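Local coordinates for penaeus monodon metallodensovirus major capsid protein (Penaeus monodon metallodensovirus, PDB 6WH7) that probably assembles as sixty copies into the icosahedral capsid shell of a shrimp densovirus, which would enclose the viral genome, at residues Tyr156-Val170 and Gly267-Arg279. Residues are numbered along the deposited sequence; the frame is centred on the assembly and turned at random.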
loop_
_atom_site.group_PDB
_atom_site.type_symbol
_atom_site.label_atom_id
_atom_site.label_comp_id
_atom_site.label_asym_id
_atom_site.label_seq_id
_atom_site.Cartn_x
_atom_site.Cartn_y
_atom_site.Cartn_z
ATOM N N TYR A 156 -44.869 79.075 -31.387
ATOM C CA TYR A 156 -43.454 78.764 -31.441
ATOM C C TYR A 156 -42.807 79.704 -32.437
ATOM O O TYR A 156 -43.475 80.283 -33.294
ATOM C CB TYR A 156 -43.209 77.306 -31.831
ATOM C CG TYR A 156 -43.938 76.894 -33.080
ATOM C CD1 TYR A 156 -43.412 77.141 -34.335
ATOM C CD2 TYR A 156 -45.152 76.242 -33.002
ATOM C CE1 TYR A 156 -44.084 76.767 -35.461
ATOM C CE2 TYR A 156 -45.820 75.864 -34.123
ATOM C CZ TYR A 156 -45.289 76.127 -35.348
ATOM O OH TYR A 156 -45.972 75.744 -36.468
ATOM N N MET A 157 -41.502 79.870 -32.307
ATOM C CA MET A 157 -40.717 80.572 -33.304
ATOM C C MET A 157 -39.903 79.544 -34.067
ATOM O O MET A 157 -39.327 78.632 -33.471
ATOM C CB MET A 157 -39.805 81.620 -32.671
ATOM C CG MET A 157 -38.996 82.401 -33.682
ATOM S SD MET A 157 -38.005 83.695 -32.951
ATOM C CE MET A 157 -36.756 82.719 -32.146
ATOM N N ILE A 158 -39.877 79.676 -35.382
ATOM C CA ILE A 158 -39.227 78.697 -36.238
ATOM C C ILE A 158 -37.805 79.159 -36.499
ATOM O O ILE A 158 -37.592 80.244 -37.044
ATOM C CB ILE A 158 -39.992 78.518 -37.555
ATOM C CG1 ILE A 158 -41.430 78.113 -37.279
ATOM C CG2 ILE A 158 -39.336 77.456 -38.391
ATOM C CD1 ILE A 158 -42.297 78.137 -38.485
ATOM N N HIS A 159 -36.832 78.350 -36.109
ATOM C CA HIS A 159 -35.457 78.563 -36.522
ATOM C C HIS A 159 -35.197 77.696 -37.740
ATOM O O HIS A 159 -35.328 76.472 -37.673
ATOM C CB HIS A 159 -34.461 78.211 -35.429
ATOM C CG HIS A 159 -33.053 78.544 -35.796
ATOM N ND1 HIS A 159 -32.571 79.831 -35.788
ATOM C CD2 HIS A 159 -32.061 77.777 -36.298
ATOM C CE1 HIS A 159 -31.317 79.832 -36.196
ATOM N NE2 HIS A 159 -30.985 78.599 -36.516
ATOM N N SER A 160 -34.817 78.322 -38.840
ATOM C CA SER A 160 -34.609 77.624 -40.093
ATOM C C SER A 160 -33.143 77.694 -40.475
ATOM O O SER A 160 -32.543 78.769 -40.451
ATOM C CB SER A 160 -35.469 78.233 -41.192
ATOM O OG SER A 160 -36.841 78.101 -40.889
ATOM N N ILE A 161 -32.571 76.548 -40.810
ATOM C CA ILE A 161 -31.242 76.464 -41.392
ATOM C C ILE A 161 -31.416 76.065 -42.844
ATOM O O ILE A 161 -32.060 75.053 -43.137
ATOM C CB ILE A 161 -30.360 75.446 -40.656
ATOM C CG1 ILE A 161 -30.139 75.871 -39.213
ATOM C CG2 ILE A 161 -29.043 75.312 -41.352
ATOM C CD1 ILE A 161 -29.442 74.837 -38.407
ATOM N N ASP A 162 -30.845 76.838 -43.752
ATOM C CA ASP A 162 -31.026 76.563 -45.167
ATOM C C ASP A 162 -29.774 75.840 -45.639
ATOM O O ASP A 162 -28.789 76.464 -46.030
ATOM C CB ASP A 162 -31.247 77.868 -45.917
ATOM C CG ASP A 162 -31.665 77.656 -47.335
ATOM O OD1 ASP A 162 -31.908 76.496 -47.715
ATOM O OD2 ASP A 162 -31.751 78.653 -48.073
ATOM N N ASP A 163 -29.855 74.515 -45.671
ATOM C CA ASP A 163 -28.764 73.636 -46.061
ATOM C C ASP A 163 -28.702 73.436 -47.560
ATOM O O ASP A 163 -27.617 73.418 -48.145
ATOM C CB ASP A 163 -28.916 72.293 -45.359
ATOM C CG ASP A 163 -28.617 72.378 -43.887
ATOM O OD1 ASP A 163 -27.913 73.323 -43.489
ATOM O OD2 ASP A 163 -29.102 71.518 -43.125
ATOM N N GLN A 164 -29.861 73.258 -48.185
ATOM C CA GLN A 164 -29.942 73.125 -49.627
ATOM C C GLN A 164 -29.763 74.451 -50.339
ATOM O O GLN A 164 -29.697 74.464 -51.569
ATOM C CB GLN A 164 -31.275 72.495 -49.998
ATOM C CG GLN A 164 -31.430 71.082 -49.483
ATOM C CD GLN A 164 -30.513 70.107 -50.179
ATOM O OE1 GLN A 164 -29.437 69.790 -49.689
ATOM N NE2 GLN A 164 -30.947 69.610 -51.324
ATOM N N GLN A 165 -29.674 75.551 -49.597
ATOM C CA GLN A 165 -29.497 76.887 -50.154
ATOM C C GLN A 165 -30.629 77.235 -51.118
ATOM O O GLN A 165 -30.423 77.525 -52.297
ATOM C CB GLN A 165 -28.128 77.033 -50.818
ATOM C CG GLN A 165 -27.802 78.442 -51.257
ATOM C CD GLN A 165 -26.404 78.567 -51.767
ATOM O OE1 GLN A 165 -25.626 77.636 -51.667
ATOM N NE2 GLN A 165 -26.074 79.713 -52.329
ATOM N N CYS A 166 -31.852 77.160 -50.599
ATOM C CA CYS A 166 -32.978 77.745 -51.312
ATOM C C CYS A 166 -32.714 79.211 -51.611
ATOM O O CYS A 166 -33.009 79.697 -52.706
ATOM C CB CYS A 166 -34.255 77.595 -50.491
ATOM S SG CYS A 166 -34.738 75.906 -50.154
ATOM N N LEU A 167 -32.147 79.925 -50.649
ATOM C CA LEU A 167 -31.827 81.339 -50.774
ATOM C C LEU A 167 -30.316 81.473 -50.847
ATOM O O LEU A 167 -29.617 81.233 -49.860
ATOM C CB LEU A 167 -32.394 82.127 -49.598
ATOM C CG LEU A 167 -33.839 82.602 -49.681
ATOM C CD1 LEU A 167 -34.789 81.445 -49.793
ATOM C CD2 LEU A 167 -34.161 83.409 -48.446
ATOM N N SER A 168 -29.815 81.837 -52.020
ATOM C CA SER A 168 -28.386 82.055 -52.184
ATOM C C SER A 168 -27.971 83.400 -51.617
ATOM O O SER A 168 -26.986 83.503 -50.882
ATOM C CB SER A 168 -28.023 81.969 -53.661
ATOM O OG SER A 168 -26.659 82.266 -53.865
ATOM N N LYS A 169 -28.715 84.437 -51.960
ATOM C CA LYS A 169 -28.445 85.798 -51.552
ATOM C C LYS A 169 -29.750 86.391 -51.063
ATOM O O LYS A 169 -30.811 86.122 -51.630
ATOM C CB LYS A 169 -27.879 86.610 -52.706
ATOM C CG LYS A 169 -27.502 88.007 -52.351
ATOM C CD LYS A 169 -27.078 88.762 -53.576
ATOM C CE LYS A 169 -25.762 88.264 -54.109
ATOM N NZ LYS A 169 -25.349 89.048 -55.299
ATOM N N VAL A 170 -29.675 87.186 -50.007
ATOM C CA VAL A 170 -30.853 87.619 -49.276
ATOM C C VAL A 170 -30.835 89.132 -49.179
ATOM O O VAL A 170 -29.836 89.718 -48.759
ATOM C CB VAL A 170 -30.900 86.980 -47.878
ATOM C CG1 VAL A 170 -32.053 87.499 -47.130
ATOM C CG2 VAL A 170 -30.999 85.482 -47.995
ATOM N N GLY A 267 -18.557 76.278 -45.639
ATOM C CA GLY A 267 -19.415 77.442 -45.632
ATOM C C GLY A 267 -20.465 77.285 -44.562
ATOM O O GLY A 267 -20.585 76.235 -43.935
ATOM N N MET A 268 -21.220 78.349 -44.343
ATOM C CA MET A 268 -22.271 78.341 -43.341
ATOM C C MET A 268 -23.624 78.523 -43.990
ATOM O O MET A 268 -23.803 79.406 -44.827
ATOM C CB MET A 268 -22.047 79.417 -42.286
ATOM C CG MET A 268 -20.860 79.121 -41.436
ATOM S SD MET A 268 -20.791 80.086 -39.941
ATOM C CE MET A 268 -20.269 81.587 -40.612
ATOM N N ALA A 269 -24.567 77.686 -43.591
ATOM C CA ALA A 269 -25.913 77.757 -44.114
ATOM C C ALA A 269 -26.636 78.977 -43.565
ATOM O O ALA A 269 -26.287 79.521 -42.515
ATOM C CB ALA A 269 -26.684 76.489 -43.769
ATOM N N GLY A 270 -27.644 79.422 -44.309
ATOM C CA GLY A 270 -28.426 80.559 -43.869
ATOM C C GLY A 270 -29.253 80.195 -42.668
ATOM O O GLY A 270 -29.951 79.177 -42.669
ATOM N N HIS A 271 -29.164 81.000 -41.623
ATOM C CA HIS A 271 -30.023 80.829 -40.468
ATOM C C HIS A 271 -31.088 81.907 -40.474
ATOM O O HIS A 271 -30.813 83.070 -40.765
ATOM C CB HIS A 271 -29.250 80.843 -39.156
ATOM C CG HIS A 271 -28.391 79.638 -38.959
ATOM N ND1 HIS A 271 -27.620 79.453 -37.836
ATOM C CD2 HIS A 271 -28.156 78.572 -39.754
ATOM C CE1 HIS A 271 -26.973 78.308 -37.932
ATOM N NE2 HIS A 271 -27.274 77.758 -39.092
ATOM N N TYR A 272 -32.306 81.496 -40.165
ATOM C CA TYR A 272 -33.493 82.291 -40.399
ATOM C C TYR A 272 -34.448 82.085 -39.244
ATOM O O TYR A 272 -34.608 80.965 -38.757
ATOM C CB TYR A 272 -34.158 81.874 -41.704
ATOM C CG TYR A 272 -33.309 82.094 -42.923
ATOM C CD1 TYR A 272 -32.910 83.360 -43.300
ATOM C CD2 TYR A 272 -32.829 81.022 -43.642
ATOM C CE1 TYR A 272 -32.128 83.549 -44.404
ATOM C CE2 TYR A 272 -32.041 81.202 -44.734
ATOM C CZ TYR A 272 -31.692 82.464 -45.111
ATOM O OH TYR A 272 -30.897 82.629 -46.211
ATOM N N LEU A 273 -35.072 83.164 -38.804
ATOM C CA LEU A 273 -36.125 83.101 -37.810
ATOM C C LEU A 273 -37.440 83.478 -38.461
ATOM O O LEU A 273 -37.496 84.387 -39.290
ATOM C CB LEU A 273 -35.830 84.013 -36.625
ATOM C CG LEU A 273 -34.626 83.547 -35.823
ATOM C CD1 LEU A 273 -34.305 84.514 -34.723
ATOM C CD2 LEU A 273 -34.879 82.176 -35.265
ATOM N N SER A 274 -38.495 82.769 -38.087
ATOM C CA SER A 274 -39.778 82.929 -38.743
ATOM C C SER A 274 -40.860 82.508 -37.770
ATOM O O SER A 274 -40.601 81.804 -36.794
ATOM C CB SER A 274 -39.839 82.104 -40.029
ATOM O OG SER A 274 -41.077 82.262 -40.683
ATOM N N PHE A 275 -42.075 82.956 -38.041
ATOM C CA PHE A 275 -43.182 82.511 -37.226
ATOM C C PHE A 275 -44.175 81.743 -38.079
ATOM O O PHE A 275 -44.295 82.000 -39.279
ATOM C CB PHE A 275 -43.894 83.684 -36.547
ATOM C CG PHE A 275 -43.043 84.408 -35.567
ATOM C CD1 PHE A 275 -42.853 83.910 -34.300
ATOM C CD2 PHE A 275 -42.438 85.594 -35.908
ATOM C CE1 PHE A 275 -42.071 84.572 -33.403
ATOM C CE2 PHE A 275 -41.657 86.258 -35.006
ATOM C CZ PHE A 275 -41.474 85.747 -33.757
ATOM N N PRO A 276 -44.887 80.788 -37.497
ATOM C CA PRO A 276 -45.880 80.049 -38.252
ATOM C C PRO A 276 -47.042 80.943 -38.631
ATOM O O PRO A 276 -47.445 81.813 -37.849
ATOM C CB PRO A 276 -46.316 78.955 -37.272
ATOM C CG PRO A 276 -46.068 79.541 -35.956
ATOM C CD PRO A 276 -44.815 80.327 -36.106
ATOM N N PRO A 277 -47.584 80.787 -39.836
ATOM C CA PRO A 277 -48.793 81.530 -40.191
ATOM C C PRO A 277 -49.979 81.028 -39.388
ATOM O O PRO A 277 -50.281 79.833 -39.378
ATOM C CB PRO A 277 -48.957 81.237 -41.682
ATOM C CG PRO A 277 -48.290 79.946 -41.872
ATOM C CD PRO A 277 -47.142 79.913 -40.927
ATOM N N ILE A 278 -50.673 81.954 -38.734
ATOM C CA ILE A 278 -51.862 81.622 -37.960
ATOM C C ILE A 278 -52.895 82.692 -38.263
ATOM O O ILE A 278 -52.650 83.874 -38.006
ATOM C CB ILE A 278 -51.590 81.562 -36.450
ATOM C CG1 ILE A 278 -50.361 80.713 -36.149
ATOM C CG2 ILE A 278 -52.738 80.890 -35.768
ATOM C CD1 ILE A 278 -49.928 80.763 -34.720
ATOM N N ARG A 279 -54.045 82.292 -38.791
ATOM C CA ARG A 279 -55.001 83.256 -39.305
ATOM C C ARG A 279 -55.929 83.776 -38.220
ATOM O O ARG A 279 -56.435 83.013 -37.394
ATOM C CB ARG A 279 -55.824 82.646 -40.435
ATOM C CG ARG A 279 -55.028 82.320 -41.663
ATOM C CD ARG A 279 -55.908 81.777 -42.765
ATOM N NE ARG A 279 -56.870 82.771 -43.227
ATOM C CZ ARG A 279 -58.188 82.661 -43.096
ATOM N NH1 ARG A 279 -58.715 81.584 -42.535
ATOM N NH2 ARG A 279 -58.984 83.621 -43.545
#
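Tyr272 and Ser160 face each other as a hydrogen-bonded pair of an antiparallel ladder, and the pair illustrates how a sheet can serve two different surfaces at once. Ser160 N donates to Tyr272 O at 2.7 Å, nearly straight at 173°, and Tyr272 N answers to Ser160 O. Similar bonds join Ile158 with Ser274, and Asp162 N with Gly270 O. On the face of Ser160 and Asp162 lies the ring of Tyr272, which buries more surface in the contact than any other residue. Asp162 CB meets its edge in plane, 3.6 Å from Tyr272 CE2; the Val170 and Tyr272 side chains come from opposite directions, with Val170 CG2 3.4 Å from Tyr272 OH. The Asp162 carboxylate grips the following turn, taking Cys166 N on OD1 and Leu167 N on OD2.

The other face carries Met157, Leu273 and two histidines. Met157 CG lies anti to the backbone N (chi1 -178°), and a bend at chi3 leaves CE 3.7 Å from Leu273 CD2; SD makes an oblique Met-aromatic contact with Phe275. Leu273 CD2 also reaches the His159 ring edge. In an offset edge-to-face pair, His159 NE2 lies over one His271 face, toward its rim, planes at 77°. Strand 118-135 packs here.

Both strands are inner, flanked by 79-83 and 207-211, consistent with the CHEF sheet of the parvoviral jelly roll. The ladder satisfies backbone polar groups, while the inner face mixes Met157 and Leu273 with histidines, Tyr126 OH being hydrogen-bonded to His271 ND1.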